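Long-range contact in 2-dehydro-3-deoxy-d-gluconate/2-dehydro-3-deoxy-phosphogluconate aldolase (Picrophilus torridus, PDB 4UXD), which belongs to the dihydrodipicolinate synthetase family of aldolases, built on a beta/alpha-barrel fold: residues E119-Q133 against M149-I163. Numbering follows the deposited sequence.
Sequences EAAVLMPPYYIKLNQ and MDLLIYNIPQFTNKI. With GOL (glycerol), chain J.
Both ends of the Asn161 amide grip Pro126, Ile129, Lys130 and Leu131, tying together the loop that follows strand 120-123. Asn161 ND2 gives one hydrogen to Pro126 O at 2.6 Å and the other to Ile129 O, both acceptors lying in the amide plane. Asn161 OD1 accepts two donors from different directions: Lys130 NZ meets it on a lone pair at 3.1 Å, whereas the backbone N of Leu131, at 2.8 Å, comes from above the carbonyl plane. With CG anti to its own carbonyl carbon (chi1 -61°), Asn161 reaches into the loop, while CG of Leu131 packs against ND2. Next to it, Thr160 OG1 donates to Pro125 O at 2.7 Å, well above that carbonyl's plane, and lies at the edge of the Tyr127 ring. Gln133 NE2 bonds almost straight to Lys162 O, as its OE1 accepts from Asp164 N.

These loops sit at the C-terminal ends of two neighbouring parallel strands, 120-123 and 150-155, joined through helix 133-144 in a right-handed beta-alpha-beta crossover of the barrel. Ala121 and Leu123 each pair through N and O with the second strand; beyond them, the methyl CE of Met124 lies 3.5 Å from Tyr154 CD2, with the Met124 chain, bent at chi2 and chi3, side by side with that of Tyr154. The loop 124-132 also meets a second subunit, where Tyr128 OH bonds Ser67 of that chain.

Four bonds to one buried amide fix its rotation and satisfy two backbone carbonyls and a backbone N-H, so an irregular loop is held by a side chain from its neighbour.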
loop_
_atom_site.group_PDB
_atom_site.type_symbol
_atom_site.label_atom_id
_atom_site.label_comp_id
_atom_site.label_asym_id
_atom_site.label_seq_id
_atom_site.Cartn_x
_atom_site.Cartn_y
_atom_site.Cartn_z
ATOM N N GLU A 119 26.827 23.627 -12.524
ATOM C CA GLU A 119 27.087 22.622 -13.539
ATOM C C GLU A 119 25.872 21.792 -13.943
ATOM O O GLU A 119 25.693 21.484 -15.126
ATOM C CB GLU A 119 28.186 21.669 -13.051
ATOM C CG GLU A 119 29.593 22.229 -13.120
ATOM C CD GLU A 119 30.014 22.961 -11.868
ATOM O OE1 GLU A 119 29.148 23.398 -11.081
ATOM O OE2 GLU A 119 31.236 23.101 -11.672
ATOM N N ALA A 120 25.052 21.405 -12.970
ATOM C CA ALA A 120 23.988 20.438 -13.240
ATOM C C ALA A 120 22.721 20.756 -12.474
ATOM O O ALA A 120 22.763 21.375 -11.408
ATOM C CB ALA A 120 24.458 19.023 -12.902
ATOM N N ALA A 121 21.595 20.343 -13.042
ATOM C CA ALA A 121 20.316 20.418 -12.363
ATOM C C ALA A 121 19.950 19.012 -11.934
ATOM O O ALA A 121 20.451 18.039 -12.509
ATOM C CB ALA A 121 19.251 21.002 -13.252
ATOM N N VAL A 122 19.111 18.929 -10.902
ATOM C CA VAL A 122 18.519 17.683 -10.448
ATOM C C VAL A 122 17.022 17.854 -10.272
ATOM O O VAL A 122 16.571 18.696 -9.492
ATOM C CB VAL A 122 19.095 17.211 -9.116
ATOM C CG1 VAL A 122 18.595 15.780 -8.797
ATOM C CG2 VAL A 122 20.602 17.290 -9.130
ATOM N N LEU A 123 16.257 17.013 -10.958
ATOM C CA LEU A 123 14.807 17.137 -10.994
ATOM C C LEU A 123 14.109 15.791 -10.760
ATOM O O LEU A 123 14.384 14.818 -11.458
ATOM C CB LEU A 123 14.377 17.724 -12.338
ATOM C CG LEU A 123 12.873 17.881 -12.543
ATOM C CD1 LEU A 123 12.318 18.841 -11.516
ATOM C CD2 LEU A 123 12.560 18.363 -13.957
ATOM N N MET A 124 13.206 15.753 -9.777
ATOM C CA MET A 124 12.355 14.585 -9.541
ATOM C C MET A 124 10.965 14.845 -10.118
ATOM O O MET A 124 10.624 15.973 -10.463
ATOM C CB MET A 124 12.252 14.239 -8.042
ATOM C CG MET A 124 11.325 15.130 -7.221
ATOM S SD MET A 124 11.957 16.800 -7.177
ATOM C CE MET A 124 13.341 16.581 -6.088
ATOM N N PRO A 125 10.159 13.794 -10.245
ATOM C CA PRO A 125 8.870 14.110 -10.859
ATOM C C PRO A 125 7.967 14.989 -9.985
ATOM O O PRO A 125 8.153 15.052 -8.772
ATOM C CB PRO A 125 8.255 12.732 -11.088
ATOM C CG PRO A 125 9.457 11.828 -11.299
ATOM C CD PRO A 125 10.499 12.362 -10.347
ATOM N N PRO A 126 7.003 15.681 -10.610
ATOM C CA PRO A 126 6.027 16.464 -9.853
ATOM C C PRO A 126 5.300 15.615 -8.843
ATOM O O PRO A 126 5.156 14.393 -9.072
ATOM C CB PRO A 126 5.046 16.957 -10.917
ATOM C CG PRO A 126 5.711 16.759 -12.198
ATOM C CD PRO A 126 6.727 15.696 -12.050
ATOM N N TYR A 127 4.824 16.261 -7.772
ATOM C CA TYR A 127 4.244 15.563 -6.650
ATOM C C TYR A 127 2.855 16.108 -6.339
ATOM O O TYR A 127 2.253 16.772 -7.190
ATOM C CB TYR A 127 5.196 15.637 -5.452
ATOM C CG TYR A 127 5.903 16.948 -5.300
ATOM C CD1 TYR A 127 7.099 17.193 -5.978
ATOM C CD2 TYR A 127 5.380 17.955 -4.491
ATOM C CE1 TYR A 127 7.750 18.389 -5.858
ATOM C CE2 TYR A 127 6.031 19.174 -4.362
ATOM C CZ TYR A 127 7.217 19.381 -5.042
ATOM O OH TYR A 127 7.874 20.575 -4.918
ATOM N N TYR A 128 2.345 15.772 -5.147
ATOM C CA TYR A 128 0.981 16.051 -4.710
ATOM C C TYR A 128 -0.044 15.187 -5.483
ATOM O O TYR A 128 -0.442 14.111 -5.011
ATOM C CB TYR A 128 0.647 17.544 -4.842
ATOM C CG TYR A 128 -0.669 17.900 -4.197
ATOM C CD1 TYR A 128 -0.789 17.963 -2.814
ATOM C CD2 TYR A 128 -1.799 18.143 -4.966
ATOM C CE1 TYR A 128 -1.989 18.288 -2.223
ATOM C CE2 TYR A 128 -3.010 18.445 -4.378
ATOM C CZ TYR A 128 -3.097 18.519 -3.015
ATOM O OH TYR A 128 -4.296 18.820 -2.440
ATOM N N ILE A 129 -0.468 15.652 -6.654
ATOM C CA ILE A 129 -1.369 14.890 -7.504
ATOM C C ILE A 129 -0.657 13.665 -8.094
ATOM O O ILE A 129 0.470 13.753 -8.584
ATOM C CB ILE A 129 -1.945 15.797 -8.616
ATOM C CG1 ILE A 129 -3.101 16.626 -8.050
ATOM C CG2 ILE A 129 -2.471 15.008 -9.790
ATOM C CD1 ILE A 129 -3.233 17.989 -8.686
ATOM N N LYS A 130 -1.327 12.516 -8.013
ATOM C CA LYS A 130 -0.814 11.266 -8.552
ATOM C C LYS A 130 -0.775 11.325 -10.066
ATOM O O LYS A 130 -1.766 11.683 -10.701
ATOM C CB LYS A 130 -1.680 10.089 -8.089
ATOM C CG LYS A 130 -1.297 8.730 -8.672
ATOM C CD LYS A 130 -0.018 8.193 -8.043
ATOM C CE LYS A 130 0.698 7.183 -8.937
ATOM N NZ LYS A 130 2.164 7.449 -8.971
ATOM N N LEU A 131 0.372 10.956 -10.630
ATOM C CA LEU A 131 0.583 10.999 -12.074
ATOM C C LEU A 131 0.982 9.656 -12.658
ATOM O O LEU A 131 1.744 8.912 -12.044
ATOM C CB LEU A 131 1.668 12.012 -12.422
ATOM C CG LEU A 131 1.451 13.464 -12.028
ATOM C CD1 LEU A 131 2.709 14.254 -12.382
ATOM C CD2 LEU A 131 0.219 14.053 -12.697
ATOM N N ASN A 132 0.478 9.368 -13.858
ATOM C CA ASN A 132 0.974 8.258 -14.666
ATOM C C ASN A 132 2.268 8.668 -15.402
ATOM O O ASN A 132 2.760 9.790 -15.231
ATOM C CB ASN A 132 -0.096 7.805 -15.665
ATOM C CG ASN A 132 -0.508 8.916 -16.648
ATOM O OD1 ASN A 132 0.216 9.889 -16.852
ATOM N ND2 ASN A 132 -1.674 8.763 -17.262
ATOM N N GLN A 133 2.798 7.789 -16.247
ATOM C CA GLN A 133 4.056 8.063 -16.940
ATOM C C GLN A 133 3.941 9.036 -18.144
ATOM O O GLN A 133 4.914 9.690 -18.494
ATOM C CB GLN A 133 4.685 6.742 -17.412
ATOM C CG GLN A 133 5.049 5.775 -16.298
ATOM C CD GLN A 133 5.925 6.391 -15.204
ATOM O OE1 GLN A 133 7.088 6.714 -15.422
ATOM N NE2 GLN A 133 5.364 6.533 -14.014
ATOM N N MET A 149 21.143 22.733 -20.077
ATOM C CA MET A 149 22.105 22.340 -19.048
ATOM C C MET A 149 22.005 20.875 -18.634
ATOM O O MET A 149 21.012 20.188 -18.887
ATOM C CB MET A 149 21.961 23.231 -17.811
ATOM C CG MET A 149 20.764 22.970 -16.942
ATOM S SD MET A 149 20.651 24.133 -15.560
ATOM C CE MET A 149 22.182 23.746 -14.704
ATOM N N ASP A 150 23.071 20.412 -18.003
ATOM C CA ASP A 150 23.161 19.045 -17.539
ATOM C C ASP A 150 22.100 18.773 -16.483
ATOM O O ASP A 150 21.956 19.541 -15.534
ATOM C CB ASP A 150 24.551 18.771 -16.973
ATOM C CG ASP A 150 25.585 18.592 -18.054
ATOM O OD1 ASP A 150 25.295 18.972 -19.201
ATOM O OD2 ASP A 150 26.681 18.074 -17.756
ATOM N N LEU A 151 21.356 17.685 -16.655
ATOM C CA LEU A 151 20.311 17.338 -15.708
ATOM C C LEU A 151 20.354 15.865 -15.346
ATOM O O LEU A 151 20.486 15.004 -16.214
ATOM C CB LEU A 151 18.934 17.707 -16.273
ATOM C CG LEU A 151 17.757 17.489 -15.319
ATOM C CD1 LEU A 151 16.738 18.575 -15.473
ATOM C CD2 LEU A 151 17.111 16.138 -15.592
ATOM N N LEU A 152 20.259 15.600 -14.048
ATOM C CA LEU A 152 20.104 14.246 -13.530
ATOM C C LEU A 152 18.678 14.065 -13.054
ATOM O O LEU A 152 18.171 14.822 -12.212
ATOM C CB LEU A 152 21.101 13.970 -12.401
ATOM C CG LEU A 152 22.540 13.845 -12.922
ATOM C CD1 LEU A 152 23.358 15.076 -12.559
ATOM C CD2 LEU A 152 23.217 12.599 -12.401
ATOM N N ILE A 153 18.021 13.068 -13.626
ATOM C CA ILE A 153 16.700 12.680 -13.176
ATOM C C ILE A 153 16.821 12.037 -11.800
ATOM O O ILE A 153 17.805 11.345 -11.496
ATOM C CB ILE A 153 16.039 11.736 -14.173
ATOM C CG1 ILE A 153 15.848 12.488 -15.490
ATOM C CG2 ILE A 153 14.744 11.174 -13.607
ATOM C CD1 ILE A 153 14.601 12.154 -16.256
ATOM N N TYR A 154 15.826 12.303 -10.967
ATOM C CA TYR A 154 15.850 11.876 -9.583
ATOM C C TYR A 154 14.597 11.040 -9.279
ATOM O O TYR A 154 13.469 11.509 -9.414
ATOM C CB TYR A 154 15.969 13.110 -8.707
ATOM C CG TYR A 154 16.018 12.927 -7.214
ATOM C CD1 TYR A 154 16.302 11.703 -6.619
ATOM C CD2 TYR A 154 15.753 14.016 -6.388
ATOM C CE1 TYR A 154 16.318 11.583 -5.224
ATOM C CE2 TYR A 154 15.770 13.919 -5.019
ATOM C CZ TYR A 154 16.047 12.712 -4.436
ATOM O OH TYR A 154 16.040 12.676 -3.059
ATOM N N ASN A 155 14.796 9.781 -8.921
ATOM C CA ASN A 155 13.657 8.926 -8.654
ATOM C C ASN A 155 13.581 8.646 -7.164
ATOM O O ASN A 155 14.453 7.997 -6.615
ATOM C CB ASN A 155 13.722 7.628 -9.458
ATOM C CG ASN A 155 12.556 6.689 -9.138
ATOM O OD1 ASN A 155 11.389 7.009 -9.407
ATOM N ND2 ASN A 155 12.868 5.536 -8.539
ATOM N N ILE A 156 12.531 9.155 -6.527
ATOM C CA ILE A 156 12.342 8.962 -5.100
ATOM C C ILE A 156 10.835 8.725 -4.847
ATOM O O ILE A 156 10.111 9.640 -4.452
ATOM C CB ILE A 156 12.932 10.180 -4.307
ATOM C CG1 ILE A 156 12.603 10.103 -2.817
ATOM C CG2 ILE A 156 12.462 11.527 -4.898
ATOM C CD1 ILE A 156 13.582 10.847 -1.941
ATOM N N PRO A 157 10.351 7.483 -5.116
ATOM C CA PRO A 157 8.908 7.185 -5.108
ATOM C C PRO A 157 8.261 7.293 -3.717
ATOM O O PRO A 157 7.044 7.376 -3.619
ATOM C CB PRO A 157 8.837 5.739 -5.651
ATOM C CG PRO A 157 10.131 5.140 -5.325
ATOM C CD PRO A 157 11.140 6.283 -5.455
ATOM N N GLN A 158 9.079 7.340 -2.673
ATOM C CA GLN A 158 8.601 7.622 -1.328
ATOM C C GLN A 158 7.940 8.994 -1.208
ATOM O O GLN A 158 7.000 9.168 -0.430
ATOM C CB GLN A 158 9.758 7.548 -0.319
ATOM C CG GLN A 158 10.465 6.219 -0.251
ATOM C CD GLN A 158 11.731 6.184 -1.104
ATOM O OE1 GLN A 158 11.779 6.768 -2.189
ATOM N NE2 GLN A 158 12.766 5.503 -0.607
ATOM N N PHE A 159 8.458 9.980 -1.941
ATOM C CA PHE A 159 8.032 11.353 -1.723
ATOM C C PHE A 159 7.246 11.900 -2.902
ATOM O O PHE A 159 6.433 12.812 -2.729
ATOM C CB PHE A 159 9.253 12.247 -1.407
ATOM C CG PHE A 159 9.955 11.877 -0.116
ATOM C CD1 PHE A 159 9.270 11.227 0.911
ATOM C CD2 PHE A 159 11.289 12.159 0.065
ATOM C CE1 PHE A 159 9.905 10.887 2.079
ATOM C CE2 PHE A 159 11.939 11.815 1.236
ATOM C CZ PHE A 159 11.247 11.186 2.248
ATOM N N THR A 160 7.461 11.326 -4.086
ATOM C CA THR A 160 6.774 11.792 -5.282
ATOM C C THR A 160 6.381 10.630 -6.206
ATOM O O THR A 160 6.678 9.466 -5.921
ATOM C CB THR A 160 7.657 12.805 -6.044
ATOM O OG1 THR A 160 6.931 13.328 -7.154
ATOM C CG2 THR A 160 8.936 12.155 -6.545
ATOM N N ASN A 161 5.696 10.954 -7.299
ATOM C CA ASN A 161 5.375 9.970 -8.324
ATOM C C ASN A 161 6.634 9.302 -8.833
ATOM O O ASN A 161 7.630 9.980 -9.103
ATOM C CB ASN A 161 4.650 10.614 -9.497
ATOM C CG ASN A 161 3.346 11.243 -9.101
ATOM O OD1 ASN A 161 2.393 10.548 -8.787
ATOM N ND2 ASN A 161 3.290 12.572 -9.127
ATOM N N LYS A 162 6.588 7.979 -8.956
ATOM C CA LYS A 162 7.712 7.213 -9.484
ATOM C C LYS A 162 7.893 7.515 -10.958
ATOM O O LYS A 162 6.924 7.820 -11.648
ATOM C CB LYS A 162 7.497 5.711 -9.296
ATOM C CG LYS A 162 6.389 5.109 -10.154
ATOM C CD LYS A 162 6.143 3.653 -9.780
ATOM C CE LYS A 162 4.967 3.028 -10.529
ATOM N NZ LYS A 162 5.197 2.844 -11.989
ATOM N N ILE A 163 9.131 7.452 -11.433
ATOM C CA ILE A 163 9.382 7.506 -12.875
ATOM C C ILE A 163 9.943 6.138 -13.284
ATOM O O ILE A 163 10.935 5.668 -12.726
ATOM C CB ILE A 163 10.340 8.695 -13.264
ATOM C CG1 ILE A 163 10.593 8.710 -14.777
ATOM C CG2 ILE A 163 11.635 8.657 -12.441
ATOM C CD1 ILE A 163 11.542 9.803 -15.243
HETATM C C1 GOL J . 0.785 10.244 -5.168
HETATM O O1 GOL J . 0.053 9.389 -4.326
HETATM C C2 GOL J . 1.655 11.157 -4.317
HETATM O O2 GOL J . 0.861 12.196 -3.787
HETATM C C3 GOL J . 2.774 11.736 -5.179
HETATM O O3 GOL J . 3.454 12.734 -4.441
HETATM O O HOH W 1 25.478 22.139 -17.921
HETATM O O HOH W 2 4.496 6.520 -7.532
#